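Local atomic coordinates of hydrazine synthase subunit alpha (Candidatus Kuenenia stuttgartiensis, PDB entry 5C2V), a protein that catalyses, as part of the hydrazine synthase complex, the condensation of hydroxylamine with ammonia to give hydrazine, and carries two c-type hemes. Residues Q641-I653 with A756-I770. Residues are numbered along the deposited sequence; the frame is centred on the assembly and turned at random.
With CA (calcium ion), chain Z.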
loop_
_atom_site.group_PDB
_atom_site.type_symbol
_atom_site.label_atom_id
_atom_site.label_comp_id
_atom_site.label_asym_id
_atom_site.label_seq_id
_atom_site.Cartn_x
_atom_site.Cartn_y
_atom_site.Cartn_z
ATOM N N GLN D 641 28.976 1.614 -25.616
ATOM C CA GLN D 641 28.418 1.873 -24.286
ATOM C C GLN D 641 28.482 0.627 -23.400
ATOM O O GLN D 641 28.032 -0.450 -23.790
ATOM C CB GLN D 641 26.974 2.370 -24.391
ATOM C CG GLN D 641 26.446 2.994 -23.105
ATOM C CD GLN D 641 25.009 3.464 -23.229
ATOM O OE1 GLN D 641 24.137 2.722 -23.679
ATOM N NE2 GLN D 641 24.756 4.706 -22.830
ATOM N N ARG D 642 29.037 0.790 -22.201
ATOM C CA ARG D 642 29.330 -0.338 -21.322
ATOM C C ARG D 642 28.166 -0.724 -20.411
ATOM O O ARG D 642 27.454 0.135 -19.889
ATOM C CB ARG D 642 30.563 -0.025 -20.467
ATOM C CG ARG D 642 31.063 -1.193 -19.632
ATOM C CD ARG D 642 32.300 -0.817 -18.831
ATOM N NE ARG D 642 32.013 0.187 -17.809
ATOM C CZ ARG D 642 31.746 -0.095 -16.538
ATOM N NH1 ARG D 642 31.730 -1.357 -16.126
ATOM N NH2 ARG D 642 31.498 0.881 -15.675
ATOM N N THR D 643 27.986 -2.029 -20.231
ATOM C CA THR D 643 27.014 -2.566 -19.285
ATOM C C THR D 643 27.632 -3.738 -18.530
ATOM O O THR D 643 28.700 -4.227 -18.899
ATOM C CB THR D 643 25.725 -3.035 -19.981
ATOM O OG1 THR D 643 24.703 -3.260 -19.001
ATOM C CG2 THR D 643 25.974 -4.322 -20.753
ATOM N N VAL D 644 26.966 -4.179 -17.469
ATOM C CA VAL D 644 27.424 -5.344 -16.724
ATOM C C VAL D 644 26.517 -6.542 -16.989
ATOM O O VAL D 644 25.334 -6.526 -16.651
ATOM C CB VAL D 644 27.475 -5.072 -15.210
ATOM C CG1 VAL D 644 28.003 -6.292 -14.474
ATOM C CG2 VAL D 644 28.343 -3.859 -14.921
ATOM N N ASP D 645 27.082 -7.576 -17.605
ATOM C CA ASP D 645 26.341 -8.793 -17.913
ATOM C C ASP D 645 26.783 -9.922 -16.988
ATOM O O ASP D 645 27.978 -10.158 -16.817
ATOM C CB ASP D 645 26.544 -9.186 -19.377
ATOM C CG ASP D 645 25.631 -10.315 -19.811
ATOM O OD1 ASP D 645 26.016 -11.492 -19.640
ATOM O OD2 ASP D 645 24.533 -10.026 -20.330
ATOM N N PHE D 646 25.817 -10.618 -16.393
ATOM C CA PHE D 646 26.111 -11.636 -15.388
ATOM C C PHE D 646 26.941 -12.793 -15.940
ATOM O O PHE D 646 27.816 -13.320 -15.255
ATOM C CB PHE D 646 24.813 -12.179 -14.785
ATOM C CG PHE D 646 25.030 -13.151 -13.660
ATOM C CD1 PHE D 646 25.285 -12.697 -12.378
ATOM C CD2 PHE D 646 24.979 -14.517 -13.885
ATOM C CE1 PHE D 646 25.486 -13.587 -11.339
ATOM C CE2 PHE D 646 25.180 -15.412 -12.851
ATOM C CZ PHE D 646 25.433 -14.946 -11.576
ATOM N N ARG D 647 26.663 -13.183 -17.177
ATOM C CA ARG D 647 27.344 -14.315 -17.794
ATOM C C ARG D 647 28.778 -13.970 -18.184
ATOM O O ARG D 647 29.695 -14.767 -17.989
ATOM C CB ARG D 647 26.569 -14.788 -19.022
ATOM C CG ARG D 647 25.092 -15.006 -18.761
ATOM C CD ARG D 647 24.286 -14.873 -20.038
ATOM N NE ARG D 647 24.353 -13.520 -20.579
ATOM C CZ ARG D 647 23.787 -13.144 -21.720
ATOM N NH1 ARG D 647 23.109 -14.023 -22.447
ATOM N NH2 ARG D 647 23.901 -11.890 -22.135
ATOM N N ARG D 648 28.958 -12.778 -18.743
ATOM C CA ARG D 648 30.261 -12.337 -19.226
ATOM C C ARG D 648 31.168 -11.816 -18.111
ATOM O O ARG D 648 32.382 -12.017 -18.144
ATOM C CB ARG D 648 30.079 -11.252 -20.288
ATOM C CG ARG D 648 31.359 -10.844 -20.994
ATOM C CD ARG D 648 31.452 -9.333 -21.110
ATOM N NE ARG D 648 30.260 -8.755 -21.722
ATOM C CZ ARG D 648 29.929 -7.470 -21.639
ATOM N NH1 ARG D 648 30.699 -6.628 -20.965
ATOM N NH2 ARG D 648 28.826 -7.028 -22.227
ATOM N N ASP D 649 30.574 -11.150 -17.126
ATOM C CA ASP D 649 31.345 -10.414 -16.128
ATOM C C ASP D 649 31.372 -11.086 -14.751
ATOM O O ASP D 649 32.436 -11.468 -14.264
ATOM C CB ASP D 649 30.799 -8.989 -15.999
ATOM C CG ASP D 649 30.882 -8.213 -17.303
ATOM O OD1 ASP D 649 31.879 -8.386 -18.035
ATOM O OD2 ASP D 649 29.950 -7.436 -17.601
ATOM N N ILE D 650 30.205 -11.215 -14.127
ATOM C CA ILE D 650 30.105 -11.692 -12.747
ATOM C C ILE D 650 30.405 -13.186 -12.570
ATOM O O ILE D 650 31.186 -13.574 -11.691
ATOM C CB ILE D 650 28.700 -11.415 -12.175
ATOM C CG1 ILE D 650 28.344 -9.933 -12.326
ATOM C CG2 ILE D 650 28.619 -11.844 -10.718
ATOM C CD1 ILE D 650 29.352 -8.993 -11.702
ATOM N N GLN D 651 29.776 -14.016 -13.399
ATOM C CA GLN D 651 29.897 -15.469 -13.276
ATOM C C GLN D 651 31.342 -15.993 -13.282
ATOM O O GLN D 651 31.664 -16.869 -12.484
ATOM C CB GLN D 651 29.098 -16.166 -14.384
ATOM C CG GLN D 651 29.137 -17.688 -14.309
ATOM C CD GLN D 651 28.254 -18.245 -13.206
ATOM O OE1 GLN D 651 27.059 -17.956 -13.145
ATOM N NE2 GLN D 651 28.843 -19.046 -12.325
ATOM N N PRO D 652 32.213 -15.478 -14.174
ATOM C CA PRO D 652 33.601 -15.958 -14.092
ATOM C C PRO D 652 34.274 -15.605 -12.766
ATOM O O PRO D 652 35.067 -16.398 -12.250
ATOM C CB PRO D 652 34.289 -15.240 -15.257
ATOM C CG PRO D 652 33.193 -14.956 -16.218
ATOM C CD PRO D 652 32.006 -14.635 -15.366
ATOM N N ILE D 653 33.958 -14.432 -12.225
ATOM C CA ILE D 653 34.468 -14.029 -10.919
ATOM C C ILE D 653 33.989 -15.009 -9.855
ATOM O O ILE D 653 34.757 -15.418 -8.980
ATOM C CB ILE D 653 34.019 -12.604 -10.538
ATOM C CG1 ILE D 653 34.423 -11.604 -11.621
ATOM C CG2 ILE D 653 34.604 -12.200 -9.194
ATOM C CD1 ILE D 653 33.972 -10.186 -11.337
ATOM N N ALA D 756 32.363 -4.537 -9.483
ATOM C CA ALA D 756 31.637 -5.063 -10.632
ATOM C C ALA D 756 30.333 -5.676 -10.145
ATOM O O ALA D 756 29.277 -5.486 -10.754
ATOM C CB ALA D 756 32.469 -6.085 -11.387
ATOM N N ILE D 757 30.412 -6.408 -9.037
ATOM C CA ILE D 757 29.211 -6.960 -8.414
ATOM C C ILE D 757 28.279 -5.838 -7.949
ATOM O O ILE D 757 27.062 -5.896 -8.166
ATOM C CB ILE D 757 29.561 -7.871 -7.222
ATOM C CG1 ILE D 757 30.401 -9.060 -7.692
ATOM C CG2 ILE D 757 28.298 -8.357 -6.529
ATOM C CD1 ILE D 757 30.776 -10.019 -6.586
ATOM N N VAL D 758 28.857 -4.817 -7.319
ATOM C CA VAL D 758 28.095 -3.651 -6.873
ATOM C C VAL D 758 27.334 -3.000 -8.028
ATOM O O VAL D 758 26.133 -2.736 -7.924
ATOM C CB VAL D 758 29.009 -2.596 -6.217
ATOM C CG1 VAL D 758 28.229 -1.322 -5.923
ATOM C CG2 VAL D 758 29.636 -3.150 -4.945
ATOM N N GLU D 759 28.041 -2.753 -9.127
ATOM C CA GLU D 759 27.439 -2.182 -10.326
ATOM C C GLU D 759 26.327 -3.070 -10.865
ATOM O O GLU D 759 25.262 -2.580 -11.245
ATOM C CB GLU D 759 28.495 -1.964 -11.411
ATOM C CG GLU D 759 29.353 -0.730 -11.209
ATOM C CD GLU D 759 30.314 -0.499 -12.359
ATOM O OE1 GLU D 759 30.825 -1.493 -12.918
ATOM O OE2 GLU D 759 30.552 0.676 -12.708
ATOM N N TRP D 760 26.585 -4.374 -10.897
ATOM C CA TRP D 760 25.598 -5.337 -11.371
ATOM C C TRP D 760 24.304 -5.248 -10.571
ATOM O O TRP D 760 23.216 -5.212 -11.144
ATOM C CB TRP D 760 26.157 -6.760 -11.301
ATOM C CG TRP D 760 25.118 -7.818 -11.524
ATOM C CD1 TRP D 760 24.394 -8.031 -12.661
ATOM C CD2 TRP D 760 24.692 -8.812 -10.585
ATOM N NE1 TRP D 760 23.540 -9.093 -12.486
ATOM C CE2 TRP D 760 23.705 -9.591 -11.221
ATOM C CE3 TRP D 760 25.048 -9.119 -9.269
ATOM C CZ2 TRP D 760 23.069 -10.656 -10.585
ATOM C CZ3 TRP D 760 24.418 -10.177 -8.639
ATOM C CH2 TRP D 760 23.440 -10.932 -9.297
ATOM N N ILE D 761 24.427 -5.198 -9.248
ATOM C CA ILE D 761 23.251 -5.115 -8.387
ATOM C C ILE D 761 22.530 -3.775 -8.537
ATOM O O ILE D 761 21.301 -3.731 -8.626
ATOM C CB ILE D 761 23.625 -5.333 -6.910
ATOM C CG1 ILE D 761 24.233 -6.723 -6.722
ATOM C CG2 ILE D 761 22.408 -5.169 -6.020
ATOM C CD1 ILE D 761 24.516 -7.076 -5.281
ATOM N N ASP D 762 23.294 -2.687 -8.577
ATOM C CA ASP D 762 22.718 -1.352 -8.728
ATOM C C ASP D 762 21.997 -1.184 -10.064
ATOM O O ASP D 762 21.061 -0.391 -10.178
ATOM C CB ASP D 762 23.802 -0.283 -8.584
ATOM C CG ASP D 762 23.889 0.274 -7.177
ATOM O OD1 ASP D 762 23.263 -0.307 -6.265
ATOM O OD2 ASP D 762 24.586 1.291 -6.983
ATOM N N LEU D 763 22.437 -1.933 -11.072
ATOM C CA LEU D 763 21.816 -1.894 -12.394
ATOM C C LEU D 763 20.489 -2.648 -12.437
ATOM O O LEU D 763 19.782 -2.612 -13.443
ATOM C CB LEU D 763 22.763 -2.470 -13.448
ATOM C CG LEU D 763 23.862 -1.556 -13.992
ATOM C CD1 LEU D 763 24.830 -2.353 -14.846
ATOM C CD2 LEU D 763 23.258 -0.413 -14.794
ATOM N N GLY D 764 20.148 -3.323 -11.344
ATOM C CA GLY D 764 18.943 -4.130 -11.300
ATOM C C GLY D 764 19.203 -5.625 -11.312
ATOM O O GLY D 764 18.262 -6.417 -11.363
ATOM N N ALA D 765 20.479 -6.003 -11.282
ATOM C CA ALA D 765 20.888 -7.402 -11.150
ATOM C C ALA D 765 20.316 -8.292 -12.249
ATOM O O ALA D 765 19.741 -9.343 -11.969
ATOM C CB ALA D 765 20.488 -7.940 -9.779
ATOM N N GLN D 766 20.481 -7.869 -13.498
ATOM C CA GLN D 766 19.997 -8.649 -14.629
ATOM C C GLN D 766 20.885 -9.860 -14.890
ATOM O O GLN D 766 21.872 -10.090 -14.191
ATOM C CB GLN D 766 19.916 -7.785 -15.892
ATOM C CG GLN D 766 18.907 -6.649 -15.828
ATOM C CD GLN D 766 19.449 -5.430 -15.111
ATOM O OE1 GLN D 766 20.610 -5.400 -14.705
ATOM N NE2 GLN D 766 18.610 -4.411 -14.957
ATOM N N TRP D 767 20.513 -10.625 -15.909
ATOM C CA TRP D 767 21.253 -11.800 -16.351
ATOM C C TRP D 767 21.751 -11.543 -17.762
ATOM O O TRP D 767 22.954 -11.514 -18.026
ATOM C CB TRP D 767 20.366 -13.047 -16.298
ATOM C CG TRP D 767 20.765 -14.160 -17.234
ATOM C CD1 TRP D 767 20.320 -14.353 -18.512
ATOM C CD2 TRP D 767 21.639 -15.261 -16.946
ATOM N NE1 TRP D 767 20.888 -15.485 -19.046
ATOM C CE2 TRP D 767 21.697 -16.063 -18.106
ATOM C CE3 TRP D 767 22.386 -15.638 -15.827
ATOM C CZ2 TRP D 767 22.472 -17.220 -18.174
ATOM C CZ3 TRP D 767 23.157 -16.787 -15.900
ATOM C CH2 TRP D 767 23.194 -17.563 -17.064
ATOM N N ASP D 768 20.801 -11.346 -18.670
ATOM C CA ASP D 768 21.124 -11.023 -20.042
ATOM C C ASP D 768 20.939 -9.523 -20.218
ATOM O O ASP D 768 19.815 -9.032 -20.301
ATOM C CB ASP D 768 20.213 -11.814 -20.984
ATOM C CG ASP D 768 20.777 -11.944 -22.375
ATOM O OD1 ASP D 768 21.326 -10.952 -22.887
ATOM O OD2 ASP D 768 20.672 -13.045 -22.955
ATOM N N ASN D 769 22.052 -8.799 -20.264
ATOM C CA ASN D 769 22.018 -7.352 -20.431
ATOM C C ASN D 769 22.311 -6.922 -21.863
ATOM O O ASN D 769 22.356 -5.730 -22.162
ATOM C CB ASN D 769 22.991 -6.676 -19.465
ATOM C CG ASN D 769 22.276 -5.936 -18.347
ATOM O OD1 ASN D 769 21.112 -5.556 -18.485
ATOM N ND2 ASN D 769 22.971 -5.722 -17.236
ATOM N N ILE D 770 22.525 -7.898 -22.738
ATOM C CA ILE D 770 22.759 -7.619 -24.148
ATOM C C ILE D 770 21.480 -7.852 -24.945
ATOM O O ILE D 770 21.072 -8.995 -25.142
ATOM C CB ILE D 770 23.889 -8.499 -24.719
ATOM C CG1 ILE D 770 25.166 -8.329 -23.893
ATOM C CG2 ILE D 770 24.142 -8.162 -26.181
ATOM C CD1 ILE D 770 26.300 -9.231 -24.327
HETATM CA CA CA Z . 20.602 -10.979 -25.107
HETATM O O HOH W 1 20.031 -13.315 -25.066
HETATM O O HOH W 2 18.382 -10.356 -24.487
#
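Asp645 OD2 is gripped from opposite faces of its carboxylate by Asn769 N, 2.8 Å away, and Arg647 NH2. Arg647 takes Asp645 side-on, its NE reaching the syn lone pair of OD1 at 2.8 Å, while OD1 also caps the first turn of helix 646-653 through weak bonds from the backbone N of Arg647 and Arg648. Over one face of the same guanidinium lies Asp768, salt-bridged from OD2 to Arg647 NH1 at 2.7 Å; its OD1 binds the calcium ion at 2.3 Å, with Ile770 O, two waters, Gly772 and Asp774 also in the metal site. Arg647 CG lies over the face of the Trp767 six-membered ring, 3.5 Å from its centroid, a CH-pi contact; the bend at chi3 (-64°) then carries the guanidinium to the carboxylates. Phe646 meets Trp767 rim to rim and lies obliquely against Trp760 (planes at 40°), CD1 over the indole face that also receives Ile650 CG1. Trp760 NE1 donates almost straight (176°) to Gln766 O, fixing the indole. Asn769 ND2 holds Val644 O at 2.6 Å. In this cytochrome c domain Arg647, also salt-bridged to Asp774, and the calcium ion probably offset repulsion between Asp645 OD2 and Asp768 OD1, 4.2 Å apart, linking helix cap to calcium site.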